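Long-range contacts in beta-hydroxyacid dehydrogenase, 3-hydroxyisobutyrate dehydrogenase (Saccharomonospora xinjiangensis XJ-54, PDB 6GRL), which probably acts as an NADP-dependent, S-selective imine reductase, an oxidoreductase that reduces C=N bonds and is linked to reductive amination: residues V105-T110 / E130-K135; T24-G29 / R78-C83. All coordinates share one frame; numbering follows the deposited sequence.

Contact 1: V105-T110 / E130-K135; sequences VLVNLT and EYLDGK
N108 and Y131 meet at the closely packed end of two parallel strands. In the conformer described here, the N108 side chain crosses the tyrosine with amide and ring planes 60° apart, bringing CB to 3.2 Å from Y131 OH. N108 ND2, bonding within its own amide plane, donates to Y131 OH over 3.1 Å, and that hydroxyl in turn donates to the anti lone pair of D133 OD2 at 2.6 Å. K135 carries the network onward. Bent at chi2 (-69°) and chi4 (-84°), its chain curls back so that NZ reaches T110 O at 2.9 Å while forming a salt bridge with D133 OD1 (2.7 Å). N108 OD1 closes an Asx turn by accepting from T110 N, and takes a second bond from T110 OG1. L109 CD2 packs 3.7 Å from G134 CA. The other end is looser: E130, partly exposed, extends its carboxylate past V105, where OE1 comes 3.4 Å from CG2. Along the whole pairing, L106 N and N108 N donate to E130 O and L132 O, while L106 O and N108 O accept from L132 N and G134 N. This pairing, with helix 114-126 as the connection, completes a beta-alpha-beta unit of the Rossmann-type domain.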
loop_
_atom_site.group_PDB
_atom_site.type_symbol
_atom_site.label_atom_id
_atom_site.label_comp_id
_atom_site.label_asym_id
_atom_site.label_seq_id
_atom_site.Cartn_x
_atom_site.Cartn_y
_atom_site.Cartn_z
ATOM N N VAL A 105 18.041 3.852 14.034
ATOM C CA VAL A 105 17.078 3.104 13.238
ATOM C C VAL A 105 16.185 4.124 12.550
ATOM O O VAL A 105 15.523 4.924 13.220
ATOM C CB VAL A 105 16.251 2.137 14.098
ATOM C CG1 VAL A 105 15.164 1.478 13.262
ATOM C CG2 VAL A 105 17.152 1.092 14.746
ATOM N N LEU A 106 16.183 4.110 11.220
ATOM C CA LEU A 106 15.380 5.034 10.429
ATOM C C LEU A 106 14.171 4.287 9.883
ATOM O O LEU A 106 14.325 3.300 9.158
ATOM C CB LEU A 106 16.198 5.637 9.286
ATOM C CG LEU A 106 17.569 6.225 9.626
ATOM C CD1 LEU A 106 18.183 6.873 8.392
ATOM C CD2 LEU A 106 17.475 7.220 10.772
ATOM N N VAL A 107 12.979 4.752 10.237
ATOM C CA VAL A 107 11.728 4.159 9.779
ATOM C C VAL A 107 11.050 5.175 8.872
ATOM O O VAL A 107 10.532 6.195 9.342
ATOM C CB VAL A 107 10.821 3.760 10.949
ATOM C CG1 VAL A 107 9.525 3.148 10.430
ATOM C CG2 VAL A 107 11.539 2.785 11.863
ATOM N N ASN A 108 11.045 4.896 7.572
ATOM C CA ASN A 108 10.478 5.799 6.577
ATOM C C ASN A 108 9.053 5.354 6.265
ATOM O O ASN A 108 8.838 4.265 5.722
ATOM C CB ASN A 108 11.336 5.825 5.314
ATOM C CG ASN A 108 10.849 6.840 4.296
ATOM O OD1 ASN A 108 10.025 7.704 4.604
ATOM N ND2 ASN A 108 11.360 6.742 3.075
ATOM N N LEU A 109 8.083 6.199 6.615
ATOM C CA LEU A 109 6.675 5.947 6.340
ATOM C C LEU A 109 6.144 6.827 5.217
ATOM O O LEU A 109 4.925 6.919 5.031
ATOM C CB LEU A 109 5.842 6.151 7.608
ATOM C CG LEU A 109 6.264 5.339 8.833
ATOM C CD1 LEU A 109 5.366 5.652 10.018
ATOM C CD2 LEU A 109 6.248 3.850 8.525
ATOM N N THR A 110 7.030 7.479 4.472
ATOM C CA THR A 110 6.629 8.365 3.391
ATOM C C THR A 110 6.352 7.566 2.122
ATOM O O THR A 110 7.003 6.554 1.847
ATOM C CB THR A 110 7.721 9.404 3.129
ATOM O OG1 THR A 110 8.095 10.026 4.365
ATOM C CG2 THR A 110 7.240 10.472 2.159
ATOM N N GLU A 130 20.293 1.403 10.591
ATOM C CA GLU A 130 19.343 0.433 10.075
ATOM C C GLU A 130 18.154 1.158 9.452
ATOM O O GLU A 130 17.846 2.304 9.792
ATOM C CB GLU A 130 18.877 -0.508 11.184
ATOM C CG GLU A 130 19.915 -1.542 11.591
ATOM C CD GLU A 130 19.540 -2.277 12.861
ATOM O OE1 GLU A 130 18.703 -1.755 13.627
ATOM O OE2 GLU A 130 20.077 -3.381 13.090
ATOM N N TYR A 131 17.485 0.482 8.520
ATOM C CA TYR A 131 16.429 1.120 7.748
ATOM C C TYR A 131 15.233 0.194 7.611
ATOM O O TYR A 131 15.386 -0.981 7.260
ATOM C CB TYR A 131 16.931 1.532 6.361
ATOM C CG TYR A 131 15.881 2.209 5.509
ATOM C CD1 TYR A 131 15.580 3.555 5.685
ATOM C CD2 TYR A 131 15.189 1.503 4.534
ATOM C CE1 TYR A 131 14.619 4.177 4.913
ATOM C CE2 TYR A 131 14.227 2.117 3.755
ATOM C CZ TYR A 131 13.945 3.453 3.951
ATOM O OH TYR A 131 12.992 4.070 3.177
ATOM N N LEU A 132 14.048 0.730 7.885
ATOM C CA LEU A 132 12.792 0.049 7.610
ATOM C C LEU A 132 11.926 0.970 6.768
ATOM O O LEU A 132 11.807 2.163 7.069
ATOM C CB LEU A 132 12.059 -0.333 8.901
ATOM C CG LEU A 132 12.655 -1.459 9.743
ATOM C CD1 LEU A 132 11.961 -1.531 11.094
ATOM C CD2 LEU A 132 12.549 -2.790 9.013
ATOM N N ASP A 133 11.338 0.424 5.710
ATOM C CA ASP A 133 10.397 1.165 4.885
ATOM C C ASP A 133 8.984 0.725 5.235
ATOM O O ASP A 133 8.697 -0.477 5.282
ATOM C CB ASP A 133 10.669 0.949 3.398
ATOM C CG ASP A 133 10.074 2.045 2.542
ATOM O OD1 ASP A 133 9.015 1.815 1.919
ATOM O OD2 ASP A 133 10.661 3.146 2.505
ATOM N N GLY A 134 8.115 1.695 5.487
ATOM C CA GLY A 134 6.743 1.406 5.845
ATOM C C GLY A 134 5.765 2.156 4.963
ATOM O O GLY A 134 6.044 3.252 4.481
ATOM N N LYS A 135 4.605 1.537 4.759
ATOM C CA LYS A 135 3.516 2.139 3.998
ATOM C C LYS A 135 2.227 1.996 4.791
ATOM O O LYS A 135 1.931 0.914 5.312
ATOM C CB LYS A 135 3.381 1.492 2.615
ATOM C CG LYS A 135 4.602 1.701 1.725
ATOM C CD LYS A 135 4.735 3.159 1.301
ATOM C CE LYS A 135 6.080 3.432 0.640
ATOM N NZ LYS A 135 7.159 3.698 1.636
#

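Contact 2: T24-G29 / R78-C83; sequences TVLGLG and RFVVVC
T24 N donates to F79 O over 2.9 Å, while the flat ring of F79 turns to partners other than strand 23-26: it packs on V107 and meets the H162 ring with planes about 40° apart. Next along the strands, T24 O receives V81 N at 2.7 Å, and V81 CB sits 3.7 Å from the same oxygen. L26 then bonds both ways, its N giving to V81 O over 2.9 Å and its O accepting from C83 N. Each of these bonds is close to straight, as expected of regular parallel pairing.

Strand, glycine turn and helix fit the GxGxxG dinucleotide-binding pattern of Rossmann domains, consistent with the NADP binding expected of this family. G27 takes a positive phi of 111°, where a side chain would be jammed against the preceding carbonyl oxygen and would also clash with C83 O, so the position calls for glycine; its CA lies 3.4 Å from C83 O.

T24, L26, V80 and V82 share one face of the sheet, V25 and V81 the other. With chi1 at -58°, L26 has its CG beside the backbone N, and its CD1 comes 4.1 Å from V80 CG1, crossing the valine at a slant. T24 OG1 is bound by S77 and A73, and on the other face V25 and V81 pack against A36 and F39 of helix 30-41. Beyond the strand ends, a water bridges the two segments, accepting from G29 N at 2.8 Å and donating to C83 O at 2.6 Å; G29 is the N-cap residue of helix 30-41.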
loop_
_atom_site.group_PDB
_atom_site.type_symbol
_atom_site.label_atom_id
_atom_site.label_comp_id
_atom_site.label_asym_id
_atom_site.label_seq_id
_atom_site.Cartn_x
_atom_site.Cartn_y
_atom_site.Cartn_z
ATOM N N THR A 24 11.977 10.240 17.435
ATOM C CA THR A 24 11.985 11.476 16.668
ATOM C C THR A 24 11.062 11.308 15.469
ATOM O O THR A 24 11.124 10.284 14.779
ATOM C CB THR A 24 13.397 11.834 16.204
ATOM O OG1 THR A 24 14.181 12.243 17.330
ATOM C CG2 THR A 24 13.360 12.964 15.177
ATOM N N VAL A 25 10.201 12.295 15.234
ATOM C CA VAL A 25 9.310 12.308 14.078
ATOM C C VAL A 25 9.678 13.505 13.213
ATOM O O VAL A 25 9.614 14.652 13.672
ATOM C CB VAL A 25 7.830 12.366 14.486
ATOM C CG1 VAL A 25 6.944 12.416 13.249
ATOM C CG2 VAL A 25 7.471 11.170 15.350
ATOM N N LEU A 26 10.061 13.238 11.966
ATOM C CA LEU A 26 10.349 14.281 10.987
ATOM C C LEU A 26 9.150 14.409 10.055
ATOM O O LEU A 26 8.852 13.491 9.285
ATOM C CB LEU A 26 11.612 13.957 10.194
ATOM C CG LEU A 26 12.903 13.759 10.982
ATOM C CD1 LEU A 26 14.045 13.423 10.039
ATOM C CD2 LEU A 26 13.223 15.003 11.796
ATOM N N GLY A 27 8.471 15.551 10.122
ATOM C CA GLY A 27 7.310 15.791 9.290
ATOM C C GLY A 27 6.027 15.828 10.090
ATOM O O GLY A 27 5.652 14.834 10.719
ATOM N N LEU A 28 5.343 16.969 10.077
ATOM C CA LEU A 28 4.134 17.157 10.864
ATOM C C LEU A 28 2.959 17.568 9.987
ATOM O O LEU A 28 2.175 18.454 10.337
ATOM C CB LEU A 28 4.363 18.174 11.977
ATOM C CG LEU A 28 5.294 17.687 13.088
ATOM C CD1 LEU A 28 5.431 18.747 14.160
ATOM C CD2 LEU A 28 4.801 16.373 13.688
ATOM N N GLY A 29 2.821 16.921 8.834
ATOM C CA GLY A 29 1.580 16.971 8.102
ATOM C C GLY A 29 0.495 16.244 8.880
ATOM O O GLY A 29 0.650 15.889 10.049
ATOM N N ARG A 78 17.419 7.544 19.180
ATOM C CA ARG A 78 17.957 6.510 18.306
ATOM C C ARG A 78 16.946 6.098 17.243
ATOM O O ARG A 78 17.333 5.684 16.147
ATOM C CB ARG A 78 18.375 5.290 19.135
ATOM C CG ARG A 78 18.756 4.065 18.314
ATOM C CD ARG A 78 19.141 2.895 19.200
ATOM N NE ARG A 78 19.674 1.780 18.421
ATOM C CZ ARG A 78 19.000 0.669 18.140
ATOM N NH1 ARG A 78 17.758 0.513 18.578
ATOM N NH2 ARG A 78 19.572 -0.288 17.424
ATOM N N PHE A 79 15.656 6.225 17.548
ATOM C CA PHE A 79 14.569 5.795 16.676
ATOM C C PHE A 79 14.019 7.021 15.951
ATOM O O PHE A 79 13.454 7.919 16.585
ATOM C CB PHE A 79 13.489 5.105 17.507
ATOM C CG PHE A 79 12.502 4.310 16.706
ATOM C CD1 PHE A 79 12.846 3.075 16.182
ATOM C CD2 PHE A 79 11.217 4.784 16.505
ATOM C CE1 PHE A 79 11.930 2.336 15.456
ATOM C CE2 PHE A 79 10.296 4.050 15.781
ATOM C CZ PHE A 79 10.655 2.824 15.255
ATOM N N VAL A 80 14.181 7.062 14.630
ATOM C CA VAL A 80 13.796 8.216 13.820
ATOM C C VAL A 80 12.742 7.771 12.817
ATOM O O VAL A 80 12.998 6.887 11.991
ATOM C CB VAL A 80 15.000 8.838 13.097
ATOM C CG1 VAL A 80 14.558 10.022 12.245
ATOM C CG2 VAL A 80 16.064 9.262 14.095
ATOM N N VAL A 81 11.568 8.397 12.875
ATOM C CA VAL A 81 10.456 8.101 11.978
ATOM C C VAL A 81 10.300 9.266 11.010
ATOM O O VAL A 81 10.206 10.425 11.435
ATOM C CB VAL A 81 9.155 7.856 12.760
ATOM C CG1 VAL A 81 8.015 7.535 11.806
ATOM C CG2 VAL A 81 9.348 6.739 13.770
ATOM N N VAL A 82 10.272 8.961 9.715
ATOM C CA VAL A 82 10.184 9.964 8.658
ATOM C C VAL A 82 8.807 9.866 8.018
ATOM O O VAL A 82 8.458 8.833 7.432
ATOM C CB VAL A 82 11.290 9.778 7.609
ATOM C CG1 VAL A 82 11.286 10.933 6.612
ATOM C CG2 VAL A 82 12.646 9.646 8.283
ATOM N N CYS A 83 8.019 10.943 8.125
ATOM C CA CYS A 83 6.680 11.004 7.536
ATOM C C CYS A 83 6.524 12.374 6.869
ATOM O O CYS A 83 5.980 13.316 7.449
ATOM C CB CYS A 83 5.600 10.757 8.586
ATOM S SG CYS A 83 3.981 10.380 7.891
HETATM O O HOH W 1 4.419 15.347 7.098
#

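Contact 2 closes along the chain before contact 1 opens, yet their centres lie only 10 Å apart. Both belong to one mixed sheet, in which strands 23-26, 79-82, 105-108 and 130-137 run side by side in that order, all parallel. The seam between the contacts is the pairing of 79-82 with 105-108, where V107 N and L109 N probably bond to V80 O and V82 O. Helix 30-41 packs beside contact 2 and helix 114-126 beside contact 1, while helix 156-166 touches both. Together they form four adjacent strands of the probable nucleotide-binding domain, a worked example of how neighbouring strands place their C-terminal loops, including the glycine turn, at the C-terminal end of the sheet.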